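Local coordinates for cobalamin biosynthesis protein (cbiD) (Archaeoglobus fulgidus, PDB 1SR8) that probably methylates C-1 of cobalt-precorrin-5B with S-adenosyl-L-methionine to give cobalt-precorrin-6A, a step in the anaerobic route to adenosylcobalamin, at residues L38-T44 against R90-D95; D95-D99 against V190-C194. One frame throughout, in Å; residues are numbered along the deposited sequence.

Contact 1 (L38-T44 against R90-D95); sequences LRRGITT and RKFSGD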
loop_
_atom_site.group_PDB
_atom_site.type_symbol
_atom_site.label_atom_id
_atom_site.label_comp_id
_atom_site.label_asym_id
_atom_site.label_seq_id
_atom_site.Cartn_x
_atom_site.Cartn_y
_atom_site.Cartn_z
ATOM N N LEU A 38 -12.395 -9.388 -1.360
ATOM C CA LEU A 38 -12.150 -8.000 -1.741
ATOM C C LEU A 38 -10.728 -8.079 -2.288
ATOM O O LEU A 38 -9.878 -8.775 -1.725
ATOM C CB LEU A 38 -12.203 -7.047 -0.543
ATOM C CG LEU A 38 -13.563 -6.433 -0.197
ATOM C CD1 LEU A 38 -13.454 -5.604 1.075
ATOM C CD2 LEU A 38 -14.034 -5.565 -1.341
ATOM N N ARG A 39 -10.477 -7.394 -3.397
ATOM C CA ARG A 39 -9.162 -7.418 -4.032
ATOM C C ARG A 39 -8.264 -6.241 -3.621
ATOM O O ARG A 39 -8.666 -5.082 -3.699
ATOM C CB ARG A 39 -9.332 -7.437 -5.567
ATOM C CG ARG A 39 -10.098 -8.653 -6.117
ATOM C CD ARG A 39 -10.826 -8.343 -7.439
ATOM N NE ARG A 39 -10.127 -8.820 -8.640
ATOM C CZ ARG A 39 -10.114 -10.085 -9.079
ATOM N NH1 ARG A 39 -10.767 -11.041 -8.422
ATOM N NH2 ARG A 39 -9.448 -10.400 -10.189
ATOM N N ARG A 40 -7.057 -6.553 -3.162
ATOM C CA ARG A 40 -6.092 -5.518 -2.807
ATOM C C ARG A 40 -5.384 -5.131 -4.106
ATOM O O ARG A 40 -5.348 -5.916 -5.058
ATOM C CB ARG A 40 -5.035 -6.049 -1.831
ATOM C CG ARG A 40 -5.510 -6.244 -0.410
ATOM C CD ARG A 40 -4.437 -5.765 0.550
ATOM N NE ARG A 40 -4.830 -5.893 1.948
ATOM C CZ ARG A 40 -4.793 -7.032 2.634
ATOM N NH1 ARG A 40 -4.380 -8.146 2.047
ATOM N NH2 ARG A 40 -5.163 -7.055 3.909
ATOM N N GLY A 41 -4.815 -3.932 -4.146
ATOM C CA GLY A 41 -4.093 -3.507 -5.332
ATOM C C GLY A 41 -2.612 -3.473 -5.022
ATOM O O GLY A 41 -2.187 -3.950 -3.969
ATOM N N ILE A 42 -1.819 -2.937 -5.945
ATOM C CA ILE A 42 -0.382 -2.807 -5.736
ATOM C C ILE A 42 -0.084 -1.317 -5.748
ATOM O O ILE A 42 -0.698 -0.560 -6.503
ATOM C CB ILE A 42 0.457 -3.495 -6.843
ATOM C CG1 ILE A 42 0.008 -3.008 -8.228
ATOM C CG2 ILE A 42 0.358 -5.010 -6.697
ATOM C CD1 ILE A 42 0.930 -3.427 -9.365
ATOM N N THR A 43 0.844 -0.890 -4.901
ATOM C CA THR A 43 1.206 0.518 -4.819
ATOM C C THR A 43 2.072 0.971 -6.003
ATOM O O THR A 43 2.554 0.157 -6.785
ATOM C CB THR A 43 2.021 0.792 -3.557
ATOM O OG1 THR A 43 3.159 -0.073 -3.552
ATOM C CG2 THR A 43 1.197 0.555 -2.317
ATOM N N THR A 44 2.260 2.285 -6.113
ATOM C CA THR A 44 3.113 2.869 -7.138
ATOM C C THR A 44 4.533 2.320 -6.910
ATOM O O THR A 44 5.300 2.110 -7.853
ATOM C CB THR A 44 3.123 4.406 -7.006
ATOM O OG1 THR A 44 3.161 4.760 -5.618
ATOM C CG2 THR A 44 1.872 5.010 -7.614
ATOM N N ARG A 90 1.135 -1.452 -15.543
ATOM C CA ARG A 90 0.021 -0.627 -15.106
ATOM C C ARG A 90 -0.321 -0.952 -13.655
ATOM O O ARG A 90 -0.400 -2.117 -13.265
ATOM C CB ARG A 90 -1.201 -0.890 -16.005
ATOM C CG ARG A 90 -2.338 0.134 -15.902
ATOM C CD ARG A 90 -3.529 -0.251 -16.808
ATOM N NE ARG A 90 -3.216 -0.207 -18.238
ATOM C CZ ARG A 90 -3.100 0.910 -18.949
ATOM N NH1 ARG A 90 -3.271 2.092 -18.375
ATOM N NH2 ARG A 90 -2.802 0.853 -20.243
ATOM N N LYS A 91 -0.501 0.085 -12.850
ATOM C CA LYS A 91 -0.863 -0.111 -11.457
ATOM C C LYS A 91 -2.353 -0.422 -11.354
ATOM O O LYS A 91 -3.168 0.152 -12.088
ATOM C CB LYS A 91 -0.593 1.150 -10.640
ATOM C CG LYS A 91 -1.397 1.169 -9.353
ATOM C CD LYS A 91 -1.195 2.407 -8.529
ATOM C CE LYS A 91 -2.166 2.381 -7.358
ATOM N NZ LYS A 91 -2.060 3.574 -6.486
ATOM N N PHE A 92 -2.711 -1.331 -10.453
ATOM C CA PHE A 92 -4.120 -1.640 -10.235
ATOM C C PHE A 92 -4.416 -1.434 -8.763
ATOM O O PHE A 92 -3.588 -1.752 -7.908
ATOM C CB PHE A 92 -4.468 -3.064 -10.691
ATOM C CG PHE A 92 -3.741 -4.158 -9.962
ATOM C CD1 PHE A 92 -4.194 -4.614 -8.728
ATOM C CD2 PHE A 92 -2.640 -4.783 -10.548
ATOM C CE1 PHE A 92 -3.568 -5.682 -8.084
ATOM C CE2 PHE A 92 -2.004 -5.852 -9.915
ATOM C CZ PHE A 92 -2.471 -6.307 -8.676
ATOM N N SER A 93 -5.586 -0.879 -8.469
ATOM C CA SER A 93 -5.970 -0.600 -7.089
ATOM C C SER A 93 -6.971 -1.580 -6.463
ATOM O O SER A 93 -7.517 -1.310 -5.401
ATOM C CB SER A 93 -6.519 0.827 -7.000
ATOM O OG SER A 93 -5.584 1.761 -7.528
ATOM N N GLY A 94 -7.201 -2.721 -7.103
ATOM C CA GLY A 94 -8.140 -3.681 -6.554
ATOM C C GLY A 94 -9.522 -3.074 -6.395
ATOM O O GLY A 94 -9.975 -2.326 -7.260
ATOM N N ASP A 95 -10.199 -3.369 -5.290
ATOM C CA ASP A 95 -11.539 -2.836 -5.084
ATOM C C ASP A 95 -11.621 -1.489 -4.375
ATOM O O ASP A 95 -12.652 -1.139 -3.800
ATOM C CB ASP A 95 -12.402 -3.867 -4.358
ATOM C CG ASP A 95 -12.737 -5.049 -5.240
ATOM O OD1 ASP A 95 -13.304 -4.823 -6.329
ATOM O OD2 ASP A 95 -12.437 -6.201 -4.860
HETATM O O HOH W 1 0.334 4.028 -4.322
#
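Asp95 takes both backbone polar atoms of Arg39: its OD2 accepts from Arg39 N and its own N gives to Arg39 O. The first bond, Arg39 N to Asp95 OD2 (2.7 Å), is nearly straight and meets the carboxylate on its anti side and somewhat out of its plane; the second, Asp95 N to Arg39 O, measures 2.8 Å. With CG anti to its own carbonyl carbon (chi1 -70°), Asp95 turns its carboxylate to the strand. A third hydrogen bond, this one again backbone to backbone, runs from Ile42 N to Phe92 O (2.9 Å) and holds the two chains together three residues further along the strand.

Apolar packing centres on Phe92. CG1 of Ile42 lies over one face, 4.0 Å from the ring centroid, in a CH-pi contact, and Ile42 CG2 reaches Phe92 CZ at 3.7 Å. Arg40 O sits at the ring edge, in its plane.

Close backbone approach explains the glycines. A side chain on Gly41 would run into Phe92 O, and one on Gly94, which also has positive phi, into Arg39 O; Gly94 CA instead makes a CA-H...O contact of 3.2 Å with that oxygen.

Lys91 extends past Ile42 O to its salt-bridge partner Asp99, with a weak bond to a water that also accepts from Thr44 N.

A loop leaving strand 86-90 thus runs roughly antiparallel beside strand 36-42, just ahead of helix 44-57, whose N-cap is Thr43.

Contact 2 (D95-D99 against V190-C194); sequences DHEFD and VEPWC
The imidazole of His96 presents one face to Trp193, whose CB stands over it, 4.2 Å from the ring centroid, in a CH-pi contact; Trp193 O lies over the same face, also offset toward the rim. The two aromatic planes are almost perpendicular, at 83°, yet the five-membered ring of the indole is displaced so that His96 NE2 comes up near its plane, at the edge. Asp99 CB covers the imidazole face opposite Trp193 O. In the ring plane, His96 ND1 accepts a hydrogen bond from Phe98 N (2.9 Å), which fixes the rotation of the ring. His96 CD2 comes to 3.2 Å from Glu191 O, which approaches obliquely. CG of His96 lies opposite the backbone N (chi1 -170°), a torsion that swings the ring across 190-194. An alanine at this position would probably leave Phe98 N without its acceptor and open a gap between Trp193 CB and Asp99 CB.

Pro192 is the centre of an inverse gamma turn, closed by Trp193 N bonding to Glu191 O, and this tight bend brings the chain past His96 just before helix 195-204, for which Cys194 is the N-cap. CB of Pro192 packs on the peptide joining Asp95 to His96, 3.7 Å from Asp95 C.

Next along the turn, Trp193 O accepts from Glu97 N (2.8 Å), with the donor well above the carbonyl plane. The same oxygen is flanked by Glu97 CG at 3.2 Å, because chi1 of 73° places CG between the backbone N and carbonyl carbon. Cys194 CB meets Glu97 CB, its SG lying 3.8 Å from Asp95 O. Beyond the contact, the indole of Trp193 meets the ring of His238 and touches Val198 and Lys201 of helix 195-204.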
loop_
_atom_site.group_PDB
_atom_site.type_symbol
_atom_site.label_atom_id
_atom_site.label_comp_id
_atom_site.label_asym_id
_atom_site.label_seq_id
_atom_site.Cartn_x
_atom_site.Cartn_y
_atom_site.Cartn_z
ATOM N N ASP A 95 -10.199 -3.369 -5.290
ATOM C CA ASP A 95 -11.539 -2.836 -5.084
ATOM C C ASP A 95 -11.621 -1.489 -4.375
ATOM O O ASP A 95 -12.652 -1.139 -3.800
ATOM C CB ASP A 95 -12.402 -3.867 -4.358
ATOM C CG ASP A 95 -12.737 -5.049 -5.240
ATOM O OD1 ASP A 95 -13.304 -4.823 -6.329
ATOM O OD2 ASP A 95 -12.437 -6.201 -4.860
ATOM N N HIS A 96 -10.538 -0.728 -4.419
ATOM C CA HIS A 96 -10.534 0.590 -3.801
ATOM C C HIS A 96 -11.612 1.402 -4.523
ATOM O O HIS A 96 -11.540 1.577 -5.735
ATOM C CB HIS A 96 -9.164 1.234 -3.993
ATOM C CG HIS A 96 -8.967 2.488 -3.205
ATOM N ND1 HIS A 96 -9.726 3.619 -3.405
ATOM C CD2 HIS A 96 -8.089 2.791 -2.221
ATOM C CE1 HIS A 96 -9.324 4.567 -2.577
ATOM N NE2 HIS A 96 -8.331 4.090 -1.847
ATOM N N GLU A 97 -12.609 1.891 -3.791
ATOM C CA GLU A 97 -13.691 2.651 -4.411
ATOM C C GLU A 97 -13.193 3.739 -5.351
ATOM O O GLU A 97 -13.911 4.140 -6.261
ATOM C CB GLU A 97 -14.602 3.267 -3.354
ATOM C CG GLU A 97 -14.000 4.440 -2.628
ATOM C CD GLU A 97 -14.896 4.933 -1.516
ATOM O OE1 GLU A 97 -16.080 5.235 -1.794
ATOM O OE2 GLU A 97 -14.412 5.016 -0.364
ATOM N N PHE A 98 -11.984 4.238 -5.119
ATOM C CA PHE A 98 -11.401 5.252 -5.999
ATOM C C PHE A 98 -9.992 5.727 -5.654
ATOM O O PHE A 98 -9.790 6.527 -4.746
ATOM C CB PHE A 98 -12.283 6.484 -6.119
ATOM C CG PHE A 98 -11.703 7.521 -7.035
ATOM C CD1 PHE A 98 -11.499 7.231 -8.385
ATOM C CD2 PHE A 98 -11.276 8.753 -6.540
ATOM C CE1 PHE A 98 -10.872 8.149 -9.229
ATOM C CE2 PHE A 98 -10.646 9.681 -7.371
ATOM C CZ PHE A 98 -10.442 9.379 -8.718
ATOM N N ASP A 99 -9.027 5.241 -6.423
ATOM C CA ASP A 99 -7.625 5.587 -6.256
ATOM C C ASP A 99 -7.248 6.374 -7.516
ATOM O O ASP A 99 -7.224 5.820 -8.610
ATOM C CB ASP A 99 -6.817 4.296 -6.167
ATOM C CG ASP A 99 -5.346 4.538 -5.962
ATOM O OD1 ASP A 99 -4.871 5.665 -6.194
ATOM O OD2 ASP A 99 -4.654 3.580 -5.579
ATOM N N VAL A 190 -2.230 -1.947 -1.888
ATOM C CA VAL A 190 -3.219 -0.882 -1.793
ATOM C C VAL A 190 -4.446 -1.451 -1.077
ATOM O O VAL A 190 -5.043 -2.420 -1.540
ATOM C CB VAL A 190 -3.629 -0.367 -3.198
ATOM C CG1 VAL A 190 -4.834 0.552 -3.094
ATOM C CG2 VAL A 190 -2.480 0.386 -3.827
ATOM N N GLU A 191 -4.797 -0.871 0.067
ATOM C CA GLU A 191 -5.957 -1.316 0.831
ATOM C C GLU A 191 -7.195 -0.867 0.043
ATOM O O GLU A 191 -7.343 0.323 -0.248
ATOM C CB GLU A 191 -5.939 -0.672 2.222
ATOM C CG GLU A 191 -7.004 -1.200 3.174
ATOM C CD GLU A 191 -6.730 -2.617 3.675
ATOM O OE1 GLU A 191 -5.844 -3.305 3.125
ATOM O OE2 GLU A 191 -7.415 -3.052 4.627
ATOM N N PRO A 192 -8.101 -1.813 -0.307
ATOM C CA PRO A 192 -9.328 -1.541 -1.074
ATOM C C PRO A 192 -10.443 -0.821 -0.329
ATOM O O PRO A 192 -11.526 -1.372 -0.103
ATOM C CB PRO A 192 -9.748 -2.924 -1.540
ATOM C CG PRO A 192 -9.385 -3.763 -0.361
ATOM C CD PRO A 192 -8.014 -3.245 0.036
ATOM N N TRP A 193 -10.187 0.434 0.015
ATOM C CA TRP A 193 -11.156 1.233 0.739
ATOM C C TRP A 193 -12.474 1.488 0.025
ATOM O O TRP A 193 -12.521 2.133 -1.019
ATOM C CB TRP A 193 -10.518 2.558 1.150
ATOM C CG TRP A 193 -9.557 2.374 2.286
ATOM C CD1 TRP A 193 -8.234 2.723 2.316
ATOM C CD2 TRP A 193 -9.846 1.773 3.559
ATOM N NE1 TRP A 193 -7.683 2.376 3.529
ATOM C CE2 TRP A 193 -8.649 1.792 4.311
ATOM C CE3 TRP A 193 -11.003 1.220 4.137
ATOM C CZ2 TRP A 193 -8.575 1.276 5.615
ATOM C CZ3 TRP A 193 -10.929 0.706 5.435
ATOM C CH2 TRP A 193 -9.722 0.740 6.157
ATOM N N CYS A 194 -13.537 0.960 0.629
ATOM C CA CYS A 194 -14.918 1.089 0.168
ATOM C C CYS A 194 -15.793 0.743 1.383
ATOM O O CYS A 194 -15.271 0.408 2.448
ATOM C CB CYS A 194 -15.190 0.126 -0.990
ATOM S SG CYS A 194 -14.739 -1.600 -0.689
#

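In the fold
Contact 1 and contact 2 lie in series along the chain, their centres about 8 Å apart, and share Asp95. Both draw on the long loop between strands 86-90 and 105-111, its opening residues lying along strand 36-42 and the next few against the loop after strand 189-190. Strands 36-42 and 189-190 are antiparallel neighbours in one three-stranded sheet, so the loop is fastened first to a strand of that sheet and then mainly to the loop that leaves its neighbour. Asp99 joins the two contacts directly, through a salt bridge to Lys91 and a probable hydrogen bond with Ser93. One loop thereby connects the six-stranded sheet to the three-stranded sheet and to the approach of helix 195-204.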